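Local coordinates for protein aminotransferase class-III (Sphaerobacter thermophilus DSM 20745, PDB 6K8H) that belongs to the class-III aminotransferase family of the PLP-dependent fold and binds (5-hydroxy-4,6-dimethylpyridin-3-yl)methyl dihydrogen phosphate in a pocket, at residues D203-L208 with P235-R240; R207-H212 with Y248-I253. All blocks are in the same frame, centred on the assembly; numbering follows the deposited sequence.

Overall arrangement
Contacts 1 and 2 lie about 10 Å apart, centre to centre, on the same side of the chain's centre, and both start from helix 202-211. Contact 1 sets the earlier part of that helix against the first turns of helix 235-248; contact 2 sets its last turn against the end of that second helix and the lead into strand 251-255. Along the chain the order is helix 202-211, strand 216-221, helix 235-248 and strand 251-255, the two strands being parallel neighbours in the central seven-stranded mixed sheet. Contact 1 thus joins successive helices of the alpha/beta domain characteristic of PLP-dependent aminotransferases, and contact 2 joins the first of them to the turn between helix 235-248 and strand 251-255.

Contact 1 of 2, residues D203-L208 with P235-R240; sequences DGTERL and PAFLQR
Arg240 reaches across from helix 235-248 and takes the carboxylate of Glu206 side-on with two nitrogens, one to each oxygen. NH2 of Arg240 donates to OE1 of Glu206 at 2.6 Å. The second bond runs from NE of Arg240 to OE2 of Glu206 at 3.1 Å. Both oxygens lie close to the guanidinium plane, yet the nitrogens come from above the carboxylate plane, the two flat groups being turned 51° apart. A bend at chi3 (55°) turns the arginine's end to present this edge, while Glu206 runs extended beyond CG to meet it.

Deeper in, OG1 of Thr205 sits at the ring edge of Phe237, 3.6 Å from CE1 of Phe237. The same OG1 hydrogen-bonds the carbonyl oxygen of Asp201, just before helix 202-211. Phe237 also packs on Ile202 and on Ile221 of strand 216-221, so the contact lays two neighbouring helices of the alpha/beta domain of the PLP-dependent fold side by side over that strand.

The bidentate salt bridge engages both carboxylate oxygens of Glu206, which should limit rotation of the acid and the guanidinium alike, with the Thr205 hydroxyl at the Phe237 edge beneath.

Contact 2 of 2, residues R207-H212 with Y248-I253; sequences RLIEQH and YGIVLI
Ile209 meets the other segment through one methyl, CG2, which touches two apolar side chains. This branch lies 3.8 Å from CD1 of Ile250 and 4.0 Å from CD2 of Tyr248, where it comes to the edge of the phenol ring, near its plane. With CG1 beside the backbone N (chi1 -70°), Ile209 leaves CG2 anti to that nitrogen and turned to both partners. The same isoleucine packs on Leu241 and Ile244 of helix 235-248, and Ile250 extends the apolar layer to Leu216 and Val219 on strand 216-221.

Ile209 thereby packs on the junction of helix 235-248 with strand 251-255, part of the beta-alpha-beta crossover formed by strand 216-221, helix 235-248 and strand 251-255, whose two strands are parallel neighbours. Gly249, with positive phi, ends the helix in a Schellman motif. Val251 and Ile253 then pair through backbone hydrogen bonds with strand 216-221, and the apolar contacts set helix 202-211 against the turn that leads into this strand.

Polar atoms meet nearer the surface. OE2 of Glu210 approaches OH of Tyr248 to 2.9 Å, and the aliphatic CG of Glu210 lies 3.5 Å from OH of Tyr248. The carboxylate stands almost perpendicular to the ring, at 88°. A bend at chi2 (-63°) carries the acid end of Glu210 to the phenol. Arg213 is a second neighbour of both residues: it forms a long, weak ion pair with OE2 of Glu210 and touches the Tyr248 side chain. At the other end of the tyrosine, its carbonyl oxygen accepts a hydrogen bond from NH2 of Arg144.

Contact 1 of 2, residues D203-L208 with P235-R240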
loop_
_atom_site.group_PDB
_atom_site.type_symbol
_atom_site.label_atom_id
_atom_site.label_comp_id
_atom_site.label_asym_id
_atom_site.label_seq_id
_atom_site.Cartn_x
_atom_site.Cartn_y
_atom_site.Cartn_z
ATOM N N ASP B 203 -21.314 -23.854 13.696
ATOM C CA ASP B 203 -22.280 -24.620 12.907
ATOM C C ASP B 203 -22.537 -23.974 11.546
ATOM O O ASP B 203 -22.426 -24.632 10.500
ATOM C CB ASP B 203 -23.581 -24.771 13.692
ATOM C CG ASP B 203 -24.636 -25.530 12.920
ATOM O OD1 ASP B 203 -24.477 -26.755 12.744
ATOM O OD2 ASP B 203 -25.627 -24.889 12.495
ATOM N N GLY B 204 -22.919 -22.696 11.546
ATOM C CA GLY B 204 -23.148 -22.005 10.288
ATOM C C GLY B 204 -21.888 -21.893 9.451
ATOM O O GLY B 204 -21.926 -22.045 8.225
ATOM N N THR B 205 -20.751 -21.638 10.106
ATOM C CA THR B 205 -19.470 -21.566 9.410
ATOM C C THR B 205 -19.175 -22.869 8.671
ATOM O O THR B 205 -18.816 -22.863 7.484
ATOM C CB THR B 205 -18.357 -21.247 10.418
ATOM O OG1 THR B 205 -18.489 -19.893 10.873
ATOM C CG2 THR B 205 -16.982 -21.449 9.818
ATOM N N GLU B 206 -19.346 -24.004 9.357
ATOM C CA GLU B 206 -19.083 -25.298 8.737
ATOM C C GLU B 206 -20.056 -25.574 7.602
ATOM O O GLU B 206 -19.646 -26.049 6.536
ATOM C CB GLU B 206 -19.148 -26.409 9.788
ATOM C CG GLU B 206 -17.922 -26.464 10.686
ATOM C CD GLU B 206 -17.889 -27.697 11.576
ATOM O OE1 GLU B 206 -18.973 -28.262 11.860
ATOM O OE2 GLU B 206 -16.778 -28.102 11.986
ATOM N N ARG B 207 -21.344 -25.275 7.798
ATOM C CA ARG B 207 -22.311 -25.555 6.741
ATOM C C ARG B 207 -22.000 -24.745 5.482
ATOM O O ARG B 207 -22.088 -25.265 4.359
ATOM C CB ARG B 207 -23.731 -25.266 7.232
ATOM C CG ARG B 207 -24.289 -26.264 8.260
ATOM C CD ARG B 207 -25.738 -25.906 8.634
ATOM N NE ARG B 207 -25.796 -24.869 9.667
ATOM C CZ ARG B 207 -26.698 -23.884 9.716
ATOM N NH1 ARG B 207 -27.632 -23.786 8.774
ATOM N NH2 ARG B 207 -26.660 -22.990 10.710
ATOM N N LEU B 208 -21.606 -23.477 5.650
ATOM C CA LEU B 208 -21.275 -22.651 4.492
ATOM C C LEU B 208 -19.993 -23.116 3.802
ATOM O O LEU B 208 -19.928 -23.145 2.566
ATOM C CB LEU B 208 -21.167 -21.188 4.912
ATOM C CG LEU B 208 -22.520 -20.489 5.024
ATOM C CD1 LEU B 208 -22.382 -19.197 5.824
ATOM C CD2 LEU B 208 -23.089 -20.203 3.643
ATOM N N PRO B 235 -11.831 -21.137 21.237
ATOM C CA PRO B 235 -10.883 -22.200 20.839
ATOM C C PRO B 235 -11.512 -23.339 20.051
ATOM O O PRO B 235 -10.945 -23.746 19.022
ATOM C CB PRO B 235 -10.310 -22.676 22.184
ATOM C CG PRO B 235 -10.446 -21.481 23.096
ATOM C CD PRO B 235 -11.716 -20.785 22.669
ATOM N N ALA B 236 -12.675 -23.848 20.474
ATOM C CA ALA B 236 -13.318 -24.934 19.733
ATOM C C ALA B 236 -13.681 -24.505 18.312
ATOM O O ALA B 236 -13.491 -25.270 17.354
ATOM C CB ALA B 236 -14.566 -25.412 20.479
ATOM N N PHE B 237 -14.210 -23.285 18.166
ATOM C CA PHE B 237 -14.555 -22.741 16.856
ATOM C C PHE B 237 -13.336 -22.694 15.941
ATOM O O PHE B 237 -13.386 -23.146 14.794
ATOM C CB PHE B 237 -15.162 -21.345 17.041
ATOM C CG PHE B 237 -15.199 -20.506 15.786
ATOM C CD1 PHE B 237 -16.234 -20.634 14.881
ATOM C CD2 PHE B 237 -14.216 -19.569 15.533
ATOM C CE1 PHE B 237 -16.282 -19.855 13.743
ATOM C CE2 PHE B 237 -14.259 -18.780 14.386
ATOM C CZ PHE B 237 -15.293 -18.931 13.493
ATOM N N LEU B 238 -12.218 -22.169 16.447
ATOM C CA LEU B 238 -11.035 -21.983 15.614
ATOM C C LEU B 238 -10.380 -23.323 15.282
ATOM O O LEU B 238 -9.852 -23.511 14.178
ATOM C CB LEU B 238 -10.060 -21.035 16.319
ATOM C CG LEU B 238 -8.980 -20.317 15.492
ATOM C CD1 LEU B 238 -9.589 -19.322 14.497
ATOM C CD2 LEU B 238 -7.983 -19.608 16.421
ATOM N N GLN B 239 -10.423 -24.275 16.218
ATOM C CA GLN B 239 -9.872 -25.602 15.948
ATOM C C GLN B 239 -10.685 -26.326 14.885
ATOM O O GLN B 239 -10.120 -26.950 13.978
ATOM C CB GLN B 239 -9.820 -26.429 17.239
ATOM C CG GLN B 239 -8.805 -25.925 18.284
ATOM C CD GLN B 239 -9.118 -26.403 19.705
ATOM O OE1 GLN B 239 -9.790 -27.425 19.901
ATOM N NE2 GLN B 239 -8.635 -25.657 20.705
ATOM N N ARG B 240 -12.014 -26.235 14.959
ATOM C CA ARG B 240 -12.828 -26.880 13.936
ATOM C C ARG B 240 -12.692 -26.188 12.584
ATOM O O ARG B 240 -12.737 -26.857 11.539
ATOM C CB ARG B 240 -14.280 -26.924 14.392
ATOM C CG ARG B 240 -14.485 -27.938 15.515
ATOM C CD ARG B 240 -15.870 -27.842 16.126
ATOM N NE ARG B 240 -16.926 -27.960 15.120
ATOM C CZ ARG B 240 -18.205 -28.169 15.411
ATOM N NH1 ARG B 240 -18.586 -28.294 16.679
ATOM N NH2 ARG B 240 -19.101 -28.246 14.436
#

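Contact 2 of 2, residues R207-H212 with Y248-I253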
loop_
_atom_site.group_PDB
_atom_site.type_symbol
_atom_site.label_atom_id
_atom_site.label_comp_id
_atom_site.label_asym_id
_atom_site.label_seq_id
_atom_site.Cartn_x
_atom_site.Cartn_y
_atom_site.Cartn_z
ATOM N N ARG B 207 -21.344 -25.275 7.798
ATOM C CA ARG B 207 -22.311 -25.555 6.741
ATOM C C ARG B 207 -22.000 -24.745 5.482
ATOM O O ARG B 207 -22.088 -25.265 4.359
ATOM C CB ARG B 207 -23.731 -25.266 7.232
ATOM C CG ARG B 207 -24.289 -26.264 8.260
ATOM C CD ARG B 207 -25.738 -25.906 8.634
ATOM N NE ARG B 207 -25.796 -24.869 9.667
ATOM C CZ ARG B 207 -26.698 -23.884 9.716
ATOM N NH1 ARG B 207 -27.632 -23.786 8.774
ATOM N NH2 ARG B 207 -26.660 -22.990 10.710
ATOM N N LEU B 208 -21.606 -23.477 5.650
ATOM C CA LEU B 208 -21.275 -22.651 4.492
ATOM C C LEU B 208 -19.993 -23.116 3.802
ATOM O O LEU B 208 -19.928 -23.145 2.566
ATOM C CB LEU B 208 -21.167 -21.188 4.912
ATOM C CG LEU B 208 -22.520 -20.489 5.024
ATOM C CD1 LEU B 208 -22.382 -19.197 5.824
ATOM C CD2 LEU B 208 -23.089 -20.203 3.643
ATOM N N ILE B 209 -18.965 -23.462 4.569
ATOM C CA ILE B 209 -17.711 -23.948 3.924
ATOM C C ILE B 209 -17.993 -25.261 3.178
ATOM O O ILE B 209 -17.549 -25.401 2.036
ATOM C CB ILE B 209 -16.580 -24.072 4.956
ATOM C CG1 ILE B 209 -16.121 -22.683 5.409
ATOM C CG2 ILE B 209 -15.438 -24.895 4.392
ATOM C CD1 ILE B 209 -15.268 -22.671 6.636
ATOM N N GLU B 210 -18.798 -26.128 3.784
ATOM C CA GLU B 210 -19.117 -27.451 3.195
ATOM C C GLU B 210 -19.813 -27.249 1.844
ATOM O O GLU B 210 -19.428 -27.888 0.878
ATOM C CB GLU B 210 -20.031 -28.184 4.172
ATOM C CG GLU B 210 -19.624 -29.618 4.400
ATOM C CD GLU B 210 -19.723 -30.403 3.119
ATOM O OE1 GLU B 210 -20.421 -29.927 2.229
ATOM O OE2 GLU B 210 -19.104 -31.472 3.015
ATOM N N GLN B 211 -20.741 -26.300 1.806
ATOM C CA GLN B 211 -21.567 -25.939 0.633
ATOM C C GLN B 211 -20.685 -25.404 -0.501
ATOM O O GLN B 211 -21.010 -25.681 -1.654
ATOM C CB GLN B 211 -22.571 -24.881 1.084
ATOM C CG GLN B 211 -23.422 -24.310 -0.032
ATOM C CD GLN B 211 -24.625 -23.565 0.492
ATOM O OE1 GLN B 211 -25.300 -22.855 -0.246
ATOM N NE2 GLN B 211 -24.917 -23.749 1.769
ATOM N N HIS B 212 -19.619 -24.674 -0.163
ATOM C CA HIS B 212 -18.795 -24.002 -1.170
ATOM C C HIS B 212 -17.385 -24.581 -1.258
ATOM O O HIS B 212 -16.465 -23.896 -1.719
ATOM C CB HIS B 212 -18.704 -22.499 -0.887
ATOM C CG HIS B 212 -20.020 -21.792 -0.892
ATOM N ND1 HIS B 212 -20.582 -21.277 -2.040
ATOM C CD2 HIS B 212 -20.882 -21.504 0.112
ATOM C CE1 HIS B 212 -21.731 -20.695 -1.742
ATOM N NE2 HIS B 212 -21.938 -20.823 -0.444
ATOM N N TYR B 248 -10.421 -29.773 3.292
ATOM C CA TYR B 248 -10.920 -29.359 1.951
ATOM C C TYR B 248 -9.875 -28.666 1.069
ATOM O O TYR B 248 -10.257 -28.215 -0.008
ATOM C CB TYR B 248 -12.177 -28.507 2.125
ATOM C CG TYR B 248 -13.333 -29.257 2.730
ATOM C CD1 TYR B 248 -13.399 -30.637 2.654
ATOM C CD2 TYR B 248 -14.373 -28.594 3.351
ATOM C CE1 TYR B 248 -14.459 -31.342 3.197
ATOM C CE2 TYR B 248 -15.440 -29.281 3.902
ATOM C CZ TYR B 248 -15.486 -30.658 3.819
ATOM O OH TYR B 248 -16.532 -31.343 4.356
ATOM N N GLY B 249 -8.619 -28.599 1.494
ATOM C CA GLY B 249 -7.611 -27.917 0.706
ATOM C C GLY B 249 -7.805 -26.421 0.617
ATOM O O GLY B 249 -7.366 -25.797 -0.362
ATOM N N ILE B 250 -8.446 -25.828 1.620
ATOM C CA ILE B 250 -8.711 -24.393 1.679
ATOM C C ILE B 250 -7.635 -23.726 2.525
ATOM O O ILE B 250 -7.334 -24.183 3.638
ATOM C CB ILE B 250 -10.108 -24.112 2.257
ATOM C CG1 ILE B 250 -11.187 -24.701 1.360
ATOM C CG2 ILE B 250 -10.328 -22.609 2.431
ATOM C CD1 ILE B 250 -12.514 -24.778 2.046
ATOM N N VAL B 251 -7.072 -22.635 2.008
ATOM C CA VAL B 251 -6.010 -21.905 2.693
ATOM C C VAL B 251 -6.625 -21.104 3.836
ATOM O O VAL B 251 -7.518 -20.280 3.616
ATOM C CB VAL B 251 -5.271 -20.984 1.711
ATOM C CG1 VAL B 251 -4.316 -20.072 2.449
ATOM C CG2 VAL B 251 -4.545 -21.807 0.628
ATOM N N LEU B 252 -6.134 -21.323 5.056
ATOM C CA LEU B 252 -6.575 -20.546 6.213
ATOM C C LEU B 252 -5.625 -19.363 6.402
ATOM O O LEU B 252 -4.422 -19.548 6.653
ATOM C CB LEU B 252 -6.637 -21.427 7.464
ATOM C CG LEU B 252 -7.052 -20.786 8.803
ATOM C CD1 LEU B 252 -8.411 -20.075 8.725
ATOM C CD2 LEU B 252 -7.074 -21.848 9.902
ATOM N N ILE B 253 -6.161 -18.149 6.259
ATOM C CA ILE B 253 -5.400 -16.914 6.402
ATOM C C ILE B 253 -5.829 -16.217 7.691
ATOM O O ILE B 253 -6.996 -15.839 7.837
ATOM C CB ILE B 253 -5.613 -15.969 5.208
ATOM C CG1 ILE B 253 -5.269 -16.647 3.876
ATOM C CG2 ILE B 253 -4.782 -14.707 5.389
ATOM C CD1 ILE B 253 -5.697 -15.836 2.695
#